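Local coordinates for 3-hydroxyisobutyrate dehydrogenase (Salmonella typhimurium, PDB 3G0O), which probably oxidises L-threonate to 2-dehydro-L-erythronate with NAD(+), or less readily NADP(+), as a member of the 3-hydroxyisobutyrate dehydrogenase-related family, at residues 270-278 with 285-293; 22-31 with 155-163. All blocks are in the same frame, centred on the assembly; numbering follows the deposited sequence.

In the fold
The two contacts are a worked example of how helix packing suits its place in a two-domain dehydrogenase. Contact 1 joins helix 264-281 to the C-terminal 3-10 segment of the all-helical C-terminal domain; most of its residues are buried, and it is built from an aromatic ring, a selenomethionine and branched chains. Contact 2, partly buried, is the crossing of two helices, 17-28 and 148-161, that pack on the Rossmann-type sheet of the nucleotide-binding domain. There small residues bring the backbones close, and two waters bridge polar groups. The contacts share no element and lie on opposite sides of the chain's centre. Neither has a direct hydrogen bond between its segments.

Contact 1: 270-278 with 285-293; sequences LNMFTSASN and DDSAVIKIF
Phe-273 meets Val-289 and Asp-286 with its ring. A chi1 of 62° in Val-289 sets CG2 opposite the backbone N and over one face of the ring, 4.2 Å from the Phe-273 centroid and offset toward the rim: a CH-pi contact. At the ring edge, near its plane, Phe-273 CE1 approaches the carbonyl O of Asp-286 at 3.6 Å.

Ile-292 divides its two branches: Ile-292 CD1 meets Met-272 CB at 3.7 Å, the two side chains crossing at about a right angle, while Ile-292 CG2 lies 3.8 Å from Ala-276 CB. Ala-276, being small, lets the backbones approach to 5.4 Å between Ala-276 CA and Val-289 CA. Selenomethionine Met-272 bends at chi3 (73°), which carries the methyl Met-272 CE to 3.7 Å from Phe-293 CZ.

No hydrogen bond joins the two segments. Within 285-293, Asp-285 OD2 accepts from Ser-287 N, an Asx turn, and from Ser-287 OG; Asp-286 pairs outside with Arg-227. Phe-273 also packs on helix 242-258. The 3-10 segment lies between helices 264-281 and 174-202 of its own chain, while Phe-293, just after it, meets Phe-261 of the second subunit.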
ATOM      1  N   LEU A 270      15.123  -3.886   6.626  1.00  9.83           N
ATOM      2  CA  LEU A 270      16.519  -3.918   6.201  1.00 11.12           C
ATOM      3  C   LEU A 270      17.127  -5.261   6.593  1.00 11.28           C
ATOM      4  O   LEU A 270      17.840  -5.883   5.803  1.00  9.92           O
ATOM      5  CB  LEU A 270      17.325  -2.770   6.835  1.00 10.26           C
ATOM      6  CG  LEU A 270      18.847  -2.865   6.650  1.00 11.55           C
ATOM      7  CD1 LEU A 270      19.191  -2.918   5.169  1.00 11.30           C
ATOM      8  CD2 LEU A 270      19.527  -1.664   7.317  1.00 12.71           C
ATOM      9  N   ASN A 271      16.840  -5.716   7.809  1.00 10.73           N
ATOM     10  CA  ASN A 271      17.375  -6.999   8.255  1.00 11.55           C
ATOM     11  C   ASN A 271      16.857  -8.140   7.388  1.00 11.79           C
ATOM     12  O   ASN A 271      17.591  -9.082   7.093  1.00 12.95           O
ATOM     13  CB  ASN A 271      17.007  -7.274   9.713  1.00 10.79           C
ATOM     14  CG  ASN A 271      17.835  -6.463  10.679  1.00 10.92           C
ATOM     15  OD1 ASN A 271      18.997  -6.162  10.415  1.00 14.30           O
ATOM     16  ND2 ASN A 271      17.251  -6.122  11.815  1.00 13.23           N
HETATM   17  N   MSE A 272      15.594  -8.055   6.982  1.00  9.71           N
HETATM   18  CA  MSE A 272      15.022  -9.105   6.140  1.00 11.57           C
HETATM   19  C   MSE A 272      15.686  -9.160   4.764  1.00 10.95           C
HETATM   20  O   MSE A 272      16.076 -10.230   4.301  1.00 11.05           O
HETATM   21  CB  MSE A 272      13.512  -8.903   5.992  1.00 12.51           C
HETATM   22  CG  MSE A 272      12.755  -9.152   7.285  1.00 14.71           C
HETATM   23 SE   MSE A 272      10.931  -8.499   7.238  1.00 24.63          SE
HETATM   24  CE  MSE A 272      10.158  -9.834   6.057  1.00 21.07           C
ATOM     25  N   PHE A 273      15.821  -8.010   4.113  1.00 11.09           N
ATOM     26  CA  PHE A 273      16.459  -7.987   2.804  1.00 11.41           C
ATOM     27  C   PHE A 273      17.926  -8.386   2.930  1.00 11.33           C
ATOM     28  O   PHE A 273      18.470  -9.052   2.055  1.00 10.38           O
ATOM     29  CB  PHE A 273      16.335  -6.603   2.165  1.00 10.69           C
ATOM     30  CG  PHE A 273      14.984  -6.334   1.559  1.00 10.54           C
ATOM     31  CD1 PHE A 273      14.600  -6.957   0.374  1.00 12.94           C
ATOM     32  CD2 PHE A 273      14.096  -5.452   2.168  1.00 11.49           C
ATOM     33  CE1 PHE A 273      13.347  -6.702  -0.198  1.00 12.31           C
ATOM     34  CE2 PHE A 273      12.843  -5.191   1.605  1.00 11.52           C
ATOM     35  CZ  PHE A 273      12.470  -5.817   0.418  1.00 11.48           C
ATOM     36  N   THR A 274      18.564  -7.986   4.026  1.00 12.71           N
ATOM     37  CA  THR A 274      19.967  -8.335   4.234  1.00 13.25           C
ATOM     38  C   THR A 274      20.100  -9.856   4.378  1.00 13.93           C
ATOM     39  O   THR A 274      21.038 -10.466   3.843  1.00 14.71           O
ATOM     40  CB  THR A 274      20.537  -7.616   5.482  1.00 11.31           C
ATOM     41  OG1 THR A 274      20.540  -6.200   5.248  1.00 11.85           O
ATOM     42  CG2 THR A 274      21.977  -8.078   5.762  1.00 11.97           C
ATOM     43  N   SER A 275      19.156 -10.470   5.089  1.00 15.06           N
ATOM     44  CA  SER A 275      19.172 -11.923   5.262  1.00 14.77           C
ATOM     45  C   SER A 275      18.975 -12.613   3.914  1.00 15.22           C
ATOM     46  O   SER A 275      19.628 -13.609   3.618  1.00 15.82           O
ATOM     47  CB  SER A 275      18.062 -12.382   6.213  1.00 15.26           C
ATOM     48  OG  SER A 275      18.342 -12.024   7.554  1.00 19.60           O
ATOM     49  N   ALA A 276      18.065 -12.080   3.103  1.00 13.15           N
ATOM     50  CA  ALA A 276      17.794 -12.655   1.792  1.00 14.73           C
ATOM     51  C   ALA A 276      19.052 -12.593   0.932  1.00 13.80           C
ATOM     52  O   ALA A 276      19.348 -13.523   0.182  1.00 14.24           O
ATOM     53  CB  ALA A 276      16.654 -11.909   1.119  1.00 13.13           C
ATOM     54  N   SER A 277      19.798 -11.496   1.037  1.00 14.71           N
ATOM     55  CA  SER A 277      21.023 -11.363   0.258  1.00 15.33           C
ATOM     56  C   SER A 277      22.105 -12.332   0.752  1.00 15.76           C
ATOM     57  O   SER A 277      22.764 -12.980  -0.054  1.00 14.88           O
ATOM     58  CB  SER A 277      21.542  -9.923   0.298  1.00 15.87           C
ATOM     59  OG  SER A 277      22.696  -9.777  -0.519  1.00 16.37           O
ATOM     60  N   ASN A 278      22.286 -12.459   2.062  1.00 14.72           N
ATOM     61  CA  ASN A 278      23.313 -13.383   2.548  1.00 17.61           C
ATOM     62  C   ASN A 278      22.931 -14.825   2.228  1.00 17.46           C
ATOM     63  O   ASN A 278      23.788 -15.710   2.208  1.00 19.66           O
ATOM     64  CB  ASN A 278      23.519 -13.257   4.065  1.00 18.39           C
ATOM     65  CG  ASN A 278      23.868 -11.847   4.503  1.00 17.59           C
ATOM     66  OD1 ASN A 278      24.285 -11.002   3.703  1.00 22.24           O
ATOM     67  ND2 ASN A 278      23.704 -11.590   5.791  1.00 16.92           N
ATOM     68  N   ASP A 285      14.833 -11.037  -7.938  1.00 14.76           N
ATOM     69  CA  ASP A 285      13.825  -9.990  -7.790  1.00 15.79           C
ATOM     70  C   ASP A 285      13.659  -9.693  -6.297  1.00 15.76           C
ATOM     71  O   ASP A 285      13.742 -10.610  -5.479  1.00 14.24           O
ATOM     72  CB  ASP A 285      12.496 -10.466  -8.374  1.00 17.17           C
ATOM     73  CG  ASP A 285      11.484  -9.352  -8.492  1.00 18.36           C
ATOM     74  OD1 ASP A 285      11.733  -8.408  -9.274  1.00 19.79           O
ATOM     75  OD2 ASP A 285      10.443  -9.419  -7.804  1.00 18.23           O
ATOM     76  N   ASP A 286      13.421  -8.433  -5.931  1.00 15.10           N
ATOM     77  CA  ASP A 286      13.282  -8.116  -4.514  1.00 15.38           C
ATOM     78  C   ASP A 286      12.143  -8.875  -3.832  1.00 15.82           C
ATOM     79  O   ASP A 286      12.135  -9.018  -2.609  1.00 15.71           O
ATOM     80  CB  ASP A 286      13.154  -6.595  -4.268  1.00 14.12           C
ATOM     81  CG  ASP A 286      12.154  -5.917  -5.184  1.00 14.77           C
ATOM     82  OD1 ASP A 286      11.104  -6.516  -5.485  1.00 19.79           O
ATOM     83  OD2 ASP A 286      12.419  -4.759  -5.586  1.00 16.37           O
ATOM     84  N   SER A 287      11.193  -9.386  -4.611  1.00 14.41           N
ATOM     85  CA  SER A 287      10.105 -10.138  -4.010  1.00 15.20           C
ATOM     86  C   SER A 287      10.658 -11.430  -3.406  1.00 14.88           C
ATOM     87  O   SER A 287       9.989 -12.084  -2.609  1.00 13.10           O
ATOM     88  CB  SER A 287       9.013 -10.460  -5.045  1.00 15.95           C
ATOM     89  OG  SER A 287       9.499 -11.274  -6.099  1.00 16.48           O
ATOM     90  N   ALA A 288      11.892 -11.778  -3.774  1.00 13.71           N
ATOM     91  CA  ALA A 288      12.530 -12.991  -3.260  1.00 14.12           C
ATOM     92  C   ALA A 288      12.818 -12.895  -1.765  1.00 14.95           C
ATOM     93  O   ALA A 288      13.257 -13.869  -1.148  1.00 15.51           O
ATOM     94  CB  ALA A 288      13.821 -13.285  -4.025  1.00 13.98           C
ATOM     95  N   VAL A 289      12.577 -11.726  -1.180  1.00 13.00           N
ATOM     96  CA  VAL A 289      12.786 -11.566   0.254  1.00 13.83           C
ATOM     97  C   VAL A 289      11.862 -12.561   0.971  1.00 14.52           C
ATOM     98  O   VAL A 289      12.113 -12.961   2.110  1.00 16.15           O
ATOM     99  CB  VAL A 289      12.454 -10.122   0.719  1.00 12.77           C
ATOM    100  CG1 VAL A 289      10.983  -9.810   0.469  1.00 14.22           C
ATOM    101  CG2 VAL A 289      12.800  -9.960   2.195  1.00 15.52           C
ATOM    102  N   ILE A 290      10.794 -12.970   0.286  1.00 13.79           N
ATOM    103  CA  ILE A 290       9.844 -13.920   0.851  1.00 12.83           C
ATOM    104  C   ILE A 290      10.523 -15.268   1.137  1.00 14.36           C
ATOM    105  O   ILE A 290      10.056 -16.049   1.964  1.00 13.96           O
ATOM    106  CB  ILE A 290       8.647 -14.153  -0.114  1.00 13.89           C
ATOM    107  CG1 ILE A 290       7.524 -14.886   0.624  1.00 13.94           C
ATOM    108  CG2 ILE A 290       9.094 -14.978  -1.323  1.00 15.81           C
ATOM    109  CD1 ILE A 290       6.228 -14.999  -0.171  1.00 13.74           C
ATOM    110  N   LYS A 291      11.636 -15.531   0.461  1.00 14.57           N
ATOM    111  CA  LYS A 291      12.344 -16.791   0.646  1.00 16.63           C
ATOM    112  C   LYS A 291      12.997 -16.979   2.018  1.00 16.22           C
ATOM    113  O   LYS A 291      13.373 -18.097   2.375  1.00 16.53           O
ATOM    114  CB  LYS A 291      13.382 -16.970  -0.467  1.00 16.61           C
ATOM    115  CG  LYS A 291      12.743 -17.147  -1.839  1.00 18.12           C
ATOM    116  CD  LYS A 291      13.777 -17.365  -2.934  1.00 17.83           C
ATOM    117  CE  LYS A 291      13.097 -17.626  -4.275  1.00 20.18           C
ATOM    118  NZ  LYS A 291      14.078 -17.880  -5.368  1.00 18.89           N
ATOM    119  N   ILE A 292      13.135 -15.906   2.796  1.00 15.15           N
ATOM    120  CA  ILE A 292      13.738 -16.050   4.122  1.00 15.67           C
ATOM    121  C   ILE A 292      12.800 -16.824   5.050  1.00 15.90           C
ATOM    122  O   ILE A 292      13.201 -17.288   6.119  1.00 14.70           O
ATOM    123  CB  ILE A 292      14.067 -14.679   4.761  1.00 15.72           C
ATOM    124  CG1 ILE A 292      12.786 -13.887   5.019  1.00 15.81           C
ATOM    125  CG2 ILE A 292      15.005 -13.900   3.847  1.00 16.46           C
ATOM    126  CD1 ILE A 292      13.029 -12.563   5.735  1.00 17.63           C
ATOM    127  N   PHE A 293      11.552 -16.969   4.620  1.00 15.90           N
ATOM    128  CA  PHE A 293      10.535 -17.677   5.388  1.00 18.06           C
ATOM    129  C   PHE A 293      10.539 -19.168   5.065  1.00 20.32           C
ATOM    130  O   PHE A 293      10.168 -19.967   5.949  1.00 23.40           O
ATOM    131  CB  PHE A 293       9.154 -17.072   5.104  1.00 16.67           C
ATOM    132  CG  PHE A 293       8.973 -15.691   5.675  1.00 15.09           C
ATOM    133  CD1 PHE A 293       8.744 -15.514   7.039  1.00 15.31           C
ATOM    134  CD2 PHE A 293       9.070 -14.567   4.862  1.00 14.09           C
ATOM    135  CE1 PHE A 293       8.609 -14.230   7.586  1.00 14.45           C
ATOM    136  CE2 PHE A 293       8.937 -13.282   5.396  1.00 12.46           C
ATOM    137  CZ  PHE A 293       8.710 -13.117   6.763  1.00 14.82           C
TER

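Contact 2: 22-31 with 155-163; sequences AARSCLRAGL and KPVLDAVAS
Val-161 packs against Ala-22 and Cys-26 where helix 17-28 crosses helix 148-161, the short segments 22-28 and 155-161 running at 107° with their axes 8.4 Å apart. Small residues permit this spacing: Ala-29 CB and Ala-160 CB touch at 3.5 Å, and Ser-25 CB is 3.4 Å from the carbonyl O of Ala-160.

In Val-161, CB is the branch point, and CG1, anti to the carbonyl carbon (chi1 -50°), is the branch that reaches across. Val-161 CG1 lies 3.7 Å from Ala-22 O. The same methyl, Val-161 CG1, is 3.9 Å from both Ala-22 CB and Cys-26 SG, so it fits against one turn of the helix.

Beyond the helix end, Gly-30 takes a positive phi in a Schellman motif, and the chain turns so that Leu-31 faces the other helix. Leu-31 CD1 rests 3.8 Å from Pro-156 O, and CD2 lies near the proline's CB. Cys-26, Leu-31 and Val-157 all also pack on Val-10 of strand 9-13, which places the crossing on the sheet.

Two waters supply the polar links. One donates to Ser-25 O and Ala-160 O, a second partner for Ser-25 O beside Ala-29 N; the other donates to Val-161 O and weakly to Ser-25 OG, whose main partner is Gly-21 O. Small and branched apolar groups, with Cys-26, thus join the two segments, Leu-31 adding its contact from beyond the helix end, while water links polar atoms across a crossing that has no direct hydrogen bond.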
ATOM      1  N   ALA A  22      11.708   7.041 -20.092  1.00 19.48           N
ATOM      2  CA  ALA A  22      12.027   8.458 -20.234  1.00 18.97           C
ATOM      3  C   ALA A  22      12.460   8.769 -21.668  1.00 20.15           C
ATOM      4  O   ALA A  22      11.977   9.724 -22.275  1.00 21.90           O
ATOM      5  CB  ALA A  22      13.130   8.850 -19.256  1.00 18.80           C
ATOM      6  N   ALA A  23      13.363   7.956 -22.206  1.00 20.21           N
ATOM      7  CA  ALA A  23      13.856   8.151 -23.565  1.00 21.34           C
ATOM      8  C   ALA A  23      12.712   8.112 -24.578  1.00 21.84           C
ATOM      9  O   ALA A  23      12.632   8.962 -25.464  1.00 21.89           O
ATOM     10  CB  ALA A  23      14.895   7.094 -23.901  1.00 21.33           C
ATOM     11  N   ARG A  24      11.828   7.128 -24.449  1.00 21.78           N
ATOM     12  CA  ARG A  24      10.697   7.023 -25.357  1.00 22.87           C
ATOM     13  C   ARG A  24       9.750   8.203 -25.201  1.00 23.19           C
ATOM     14  O   ARG A  24       9.191   8.697 -26.183  1.00 22.25           O
ATOM     15  CB  ARG A  24       9.954   5.702 -25.143  1.00 23.64           C
ATOM     16  CG  ARG A  24      10.700   4.496 -25.717  1.00 25.11           C
ATOM     17  CD  ARG A  24       9.931   3.195 -25.533  1.00 26.84           C
ATOM     18  NE  ARG A  24      10.494   2.128 -26.359  1.00 29.53           N
ATOM     19  CZ  ARG A  24      10.994   0.989 -25.889  1.00 31.54           C
ATOM     20  NH1 ARG A  24      11.007   0.750 -24.585  1.00 32.80           N
ATOM     21  NH2 ARG A  24      11.487   0.087 -26.727  1.00 29.79           N
ATOM     22  N   SER A  25       9.579   8.670 -23.969  1.00 21.92           N
ATOM     23  CA  SER A  25       8.709   9.806 -23.723  1.00 22.38           C
ATOM     24  C   SER A  25       9.312  11.058 -24.358  1.00 21.68           C
ATOM     25  O   SER A  25       8.588  11.897 -24.889  1.00 23.06           O
ATOM     26  CB  SER A  25       8.510  10.000 -22.220  1.00 22.18           C
ATOM     27  OG  SER A  25       7.840   8.878 -21.668  1.00 22.80           O
ATOM     28  N   CYS A  26      10.637  11.184 -24.304  1.00 22.30           N
ATOM     29  CA  CYS A  26      11.296  12.336 -24.916  1.00 23.22           C
ATOM     30  C   CYS A  26      11.126  12.263 -26.431  1.00 23.60           C
ATOM     31  O   CYS A  26      10.913  13.282 -27.084  1.00 23.91           O
ATOM     32  CB  CYS A  26      12.782  12.366 -24.562  1.00 22.71           C
ATOM     33  SG  CYS A  26      13.125  12.894 -22.870  1.00 22.75           S
ATOM     34  N   LEU A  27      11.222  11.053 -26.983  1.00 24.29           N
ATOM     35  CA  LEU A  27      11.053  10.862 -28.421  1.00 25.58           C
ATOM     36  C   LEU A  27       9.629  11.230 -28.835  1.00 26.14           C
ATOM     37  O   LEU A  27       9.424  11.854 -29.877  1.00 25.94           O
ATOM     38  CB  LEU A  27      11.367   9.411 -28.821  1.00 25.16           C
ATOM     39  CG  LEU A  27      12.847   9.056 -29.020  1.00 24.88           C
ATOM     40  CD1 LEU A  27      12.996   7.601 -29.478  1.00 25.46           C
ATOM     41  CD2 LEU A  27      13.444   9.999 -30.072  1.00 26.92           C
ATOM     42  N   ARG A  28       8.642  10.854 -28.024  1.00 26.13           N
ATOM     43  CA  ARG A  28       7.255  11.183 -28.346  1.00 26.57           C
ATOM     44  C   ARG A  28       7.040  12.683 -28.273  1.00 27.03           C
ATOM     45  O   ARG A  28       6.242  13.240 -29.022  1.00 27.64           O
ATOM     46  CB  ARG A  28       6.273  10.507 -27.382  1.00 28.20           C
ATOM     47  CG  ARG A  28       6.118   9.011 -27.568  1.00 31.94           C
ATOM     48  CD  ARG A  28       4.778   8.537 -27.012  1.00 33.67           C
ATOM     49  NE  ARG A  28       4.559   8.988 -25.641  1.00 35.49           N
ATOM     50  CZ  ARG A  28       5.194   8.501 -24.579  1.00 35.39           C
ATOM     51  NH1 ARG A  28       6.092   7.536 -24.720  1.00 35.19           N
ATOM     52  NH2 ARG A  28       4.939   8.995 -23.374  1.00 33.97           N
ATOM     53  N   ALA A  29       7.753  13.332 -27.357  1.00 26.57           N
ATOM     54  CA  ALA A  29       7.634  14.771 -27.173  1.00 27.14           C
ATOM     55  C   ALA A  29       8.288  15.549 -28.311  1.00 26.58           C
ATOM     56  O   ALA A  29       8.148  16.766 -28.390  1.00 26.79           O
ATOM     57  CB  ALA A  29       8.252  15.179 -25.838  1.00 26.16           C
ATOM     58  N   GLY A  30       9.012  14.847 -29.177  1.00 26.90           N
ATOM     59  CA  GLY A  30       9.659  15.503 -30.300  1.00 26.90           C
ATOM     60  C   GLY A  30      11.025  16.093 -30.002  1.00 27.22           C
ATOM     61  O   GLY A  30      11.555  16.882 -30.785  1.00 27.73           O
ATOM     62  N   LEU A  31      11.605  15.724 -28.868  1.00 25.98           N
ATOM     63  CA  LEU A  31      12.922  16.230 -28.511  1.00 25.12           C
ATOM     64  C   LEU A  31      13.978  15.376 -29.205  1.00 24.47           C
ATOM     65  O   LEU A  31      13.763  14.185 -29.426  1.00 25.52           O
ATOM     66  CB  LEU A  31      13.128  16.154 -26.993  1.00 25.68           C
ATOM     67  CG  LEU A  31      12.066  16.782 -26.084  1.00 24.76           C
ATOM     68  CD1 LEU A  31      12.428  16.526 -24.626  1.00 24.47           C
ATOM     69  CD2 LEU A  31      11.956  18.277 -26.359  1.00 26.39           C
ATOM     70  N   LYS A 155      12.555  22.025 -18.123  1.00 20.23           N
ATOM     71  CA  LYS A 155      11.111  21.978 -18.349  1.00 21.37           C
ATOM     72  C   LYS A 155      10.676  21.080 -19.506  1.00 21.57           C
ATOM     73  O   LYS A 155       9.721  20.317 -19.375  1.00 22.44           O
ATOM     74  CB  LYS A 155      10.560  23.387 -18.563  1.00 23.67           C
ATOM     75  CG  LYS A 155       9.036  23.452 -18.558  1.00 25.20           C
ATOM     76  CD  LYS A 155       8.561  24.882 -18.742  1.00 29.27           C
ATOM     77  CE  LYS A 155       7.060  24.980 -18.567  1.00 31.14           C
ATOM     78  NZ  LYS A 155       6.340  24.020 -19.451  1.00 31.66           N
ATOM     79  N   PRO A 156      11.357  21.173 -20.665  1.00 20.09           N
ATOM     80  CA  PRO A 156      10.979  20.328 -21.801  1.00 19.94           C
ATOM     81  C   PRO A 156      11.079  18.846 -21.442  1.00 19.74           C
ATOM     82  O   PRO A 156      10.244  18.039 -21.849  1.00 19.14           O
ATOM     83  CB  PRO A 156      11.986  20.730 -22.878  1.00 20.82           C
ATOM     84  CG  PRO A 156      12.239  22.169 -22.573  1.00 20.73           C
ATOM     85  CD  PRO A 156      12.385  22.152 -21.064  1.00 20.59           C
ATOM     86  N   VAL A 157      12.109  18.498 -20.677  1.00 19.54           N
ATOM     87  CA  VAL A 157      12.317  17.116 -20.265  1.00 19.36           C
ATOM     88  C   VAL A 157      11.266  16.685 -19.245  1.00 18.27           C
ATOM     89  O   VAL A 157      10.642  15.638 -19.398  1.00 18.47           O
ATOM     90  CB  VAL A 157      13.721  16.923 -19.656  1.00 18.96           C
ATOM     91  CG1 VAL A 157      13.881  15.491 -19.152  1.00 20.62           C
ATOM     92  CG2 VAL A 157      14.785  17.241 -20.697  1.00 20.39           C
ATOM     93  N   LEU A 158      11.065  17.500 -18.215  1.00 17.83           N
ATOM     94  CA  LEU A 158      10.084  17.186 -17.181  1.00 17.98           C
ATOM     95  C   LEU A 158       8.679  17.063 -17.770  1.00 18.92           C
ATOM     96  O   LEU A 158       7.935  16.145 -17.422  1.00 19.09           O
ATOM     97  CB  LEU A 158      10.118  18.260 -16.086  1.00 17.10           C
ATOM     98  CG  LEU A 158      11.440  18.352 -15.313  1.00 16.29           C
ATOM     99  CD1 LEU A 158      11.497  19.654 -14.528  1.00 16.66           C
ATOM    100  CD2 LEU A 158      11.573  17.150 -14.381  1.00 17.82           C
ATOM    101  N   ASP A 159       8.317  17.976 -18.669  1.00 19.40           N
ATOM    102  CA  ASP A 159       6.996  17.935 -19.298  1.00 19.44           C
ATOM    103  C   ASP A 159       6.800  16.618 -20.053  1.00 19.31           C
ATOM    104  O   ASP A 159       5.702  16.069 -20.099  1.00 19.74           O
ATOM    105  CB  ASP A 159       6.822  19.088 -20.303  1.00 22.68           C
ATOM    106  CG  ASP A 159       6.606  20.439 -19.639  1.00 26.04           C
ATOM    107  OD1 ASP A 159       6.495  20.510 -18.396  1.00 26.82           O
ATOM    108  OD2 ASP A 159       6.539  21.442 -20.384  1.00 26.45           O
ATOM    109  N   ALA A 160       7.876  16.118 -20.648  1.00 18.70           N
ATOM    110  CA  ALA A 160       7.810  14.893 -21.432  1.00 19.67           C
ATOM    111  C   ALA A 160       7.789  13.603 -20.622  1.00 19.14           C
ATOM    112  O   ALA A 160       6.952  12.733 -20.853  1.00 18.56           O
ATOM    113  CB  ALA A 160       8.972  14.853 -22.417  1.00 20.55           C
ATOM    114  N   VAL A 161       8.712  13.484 -19.677  1.00 19.38           N
ATOM    115  CA  VAL A 161       8.824  12.270 -18.881  1.00 19.03           C
ATOM    116  C   VAL A 161       7.917  12.158 -17.661  1.00 19.81           C
ATOM    117  O   VAL A 161       7.638  11.047 -17.206  1.00 18.19           O
ATOM    118  CB  VAL A 161      10.280  12.066 -18.402  1.00 17.63           C
ATOM    119  CG1 VAL A 161      11.231  12.200 -19.576  1.00 17.91           C
ATOM    120  CG2 VAL A 161      10.620  13.077 -17.310  1.00 18.52           C
ATOM    121  N   ALA A 162       7.447  13.288 -17.140  1.00 19.44           N
ATOM    122  CA  ALA A 162       6.618  13.264 -15.935  1.00 19.00           C
ATOM    123  C   ALA A 162       5.204  13.815 -16.051  1.00 20.89           C
ATOM    124  O   ALA A 162       4.893  14.603 -16.947  1.00 21.28           O
ATOM    125  CB  ALA A 162       7.343  13.996 -14.819  1.00 17.25           C
ATOM    126  N   SER A 163       4.354  13.384 -15.118  1.00 20.48           N
ATOM    127  CA  SER A 163       2.971  13.841 -15.045  1.00 21.75           C
ATOM    128  C   SER A 163       2.753  14.551 -13.705  1.00 21.75           C
ATOM    129  O   SER A 163       1.796  15.305 -13.536  1.00 23.66           O
ATOM    130  CB  SER A 163       1.999  12.665 -15.195  1.00 22.15           C
ATOM    131  OG  SER A 163       2.236  11.666 -14.224  1.00 24.99           O
TER
HETATM  132  O   HOH W   1       9.162   8.876 -18.586  1.00 20.17           O
HETATM  133  O   HOH W   2       6.042  12.390 -23.457  1.00 32.43           O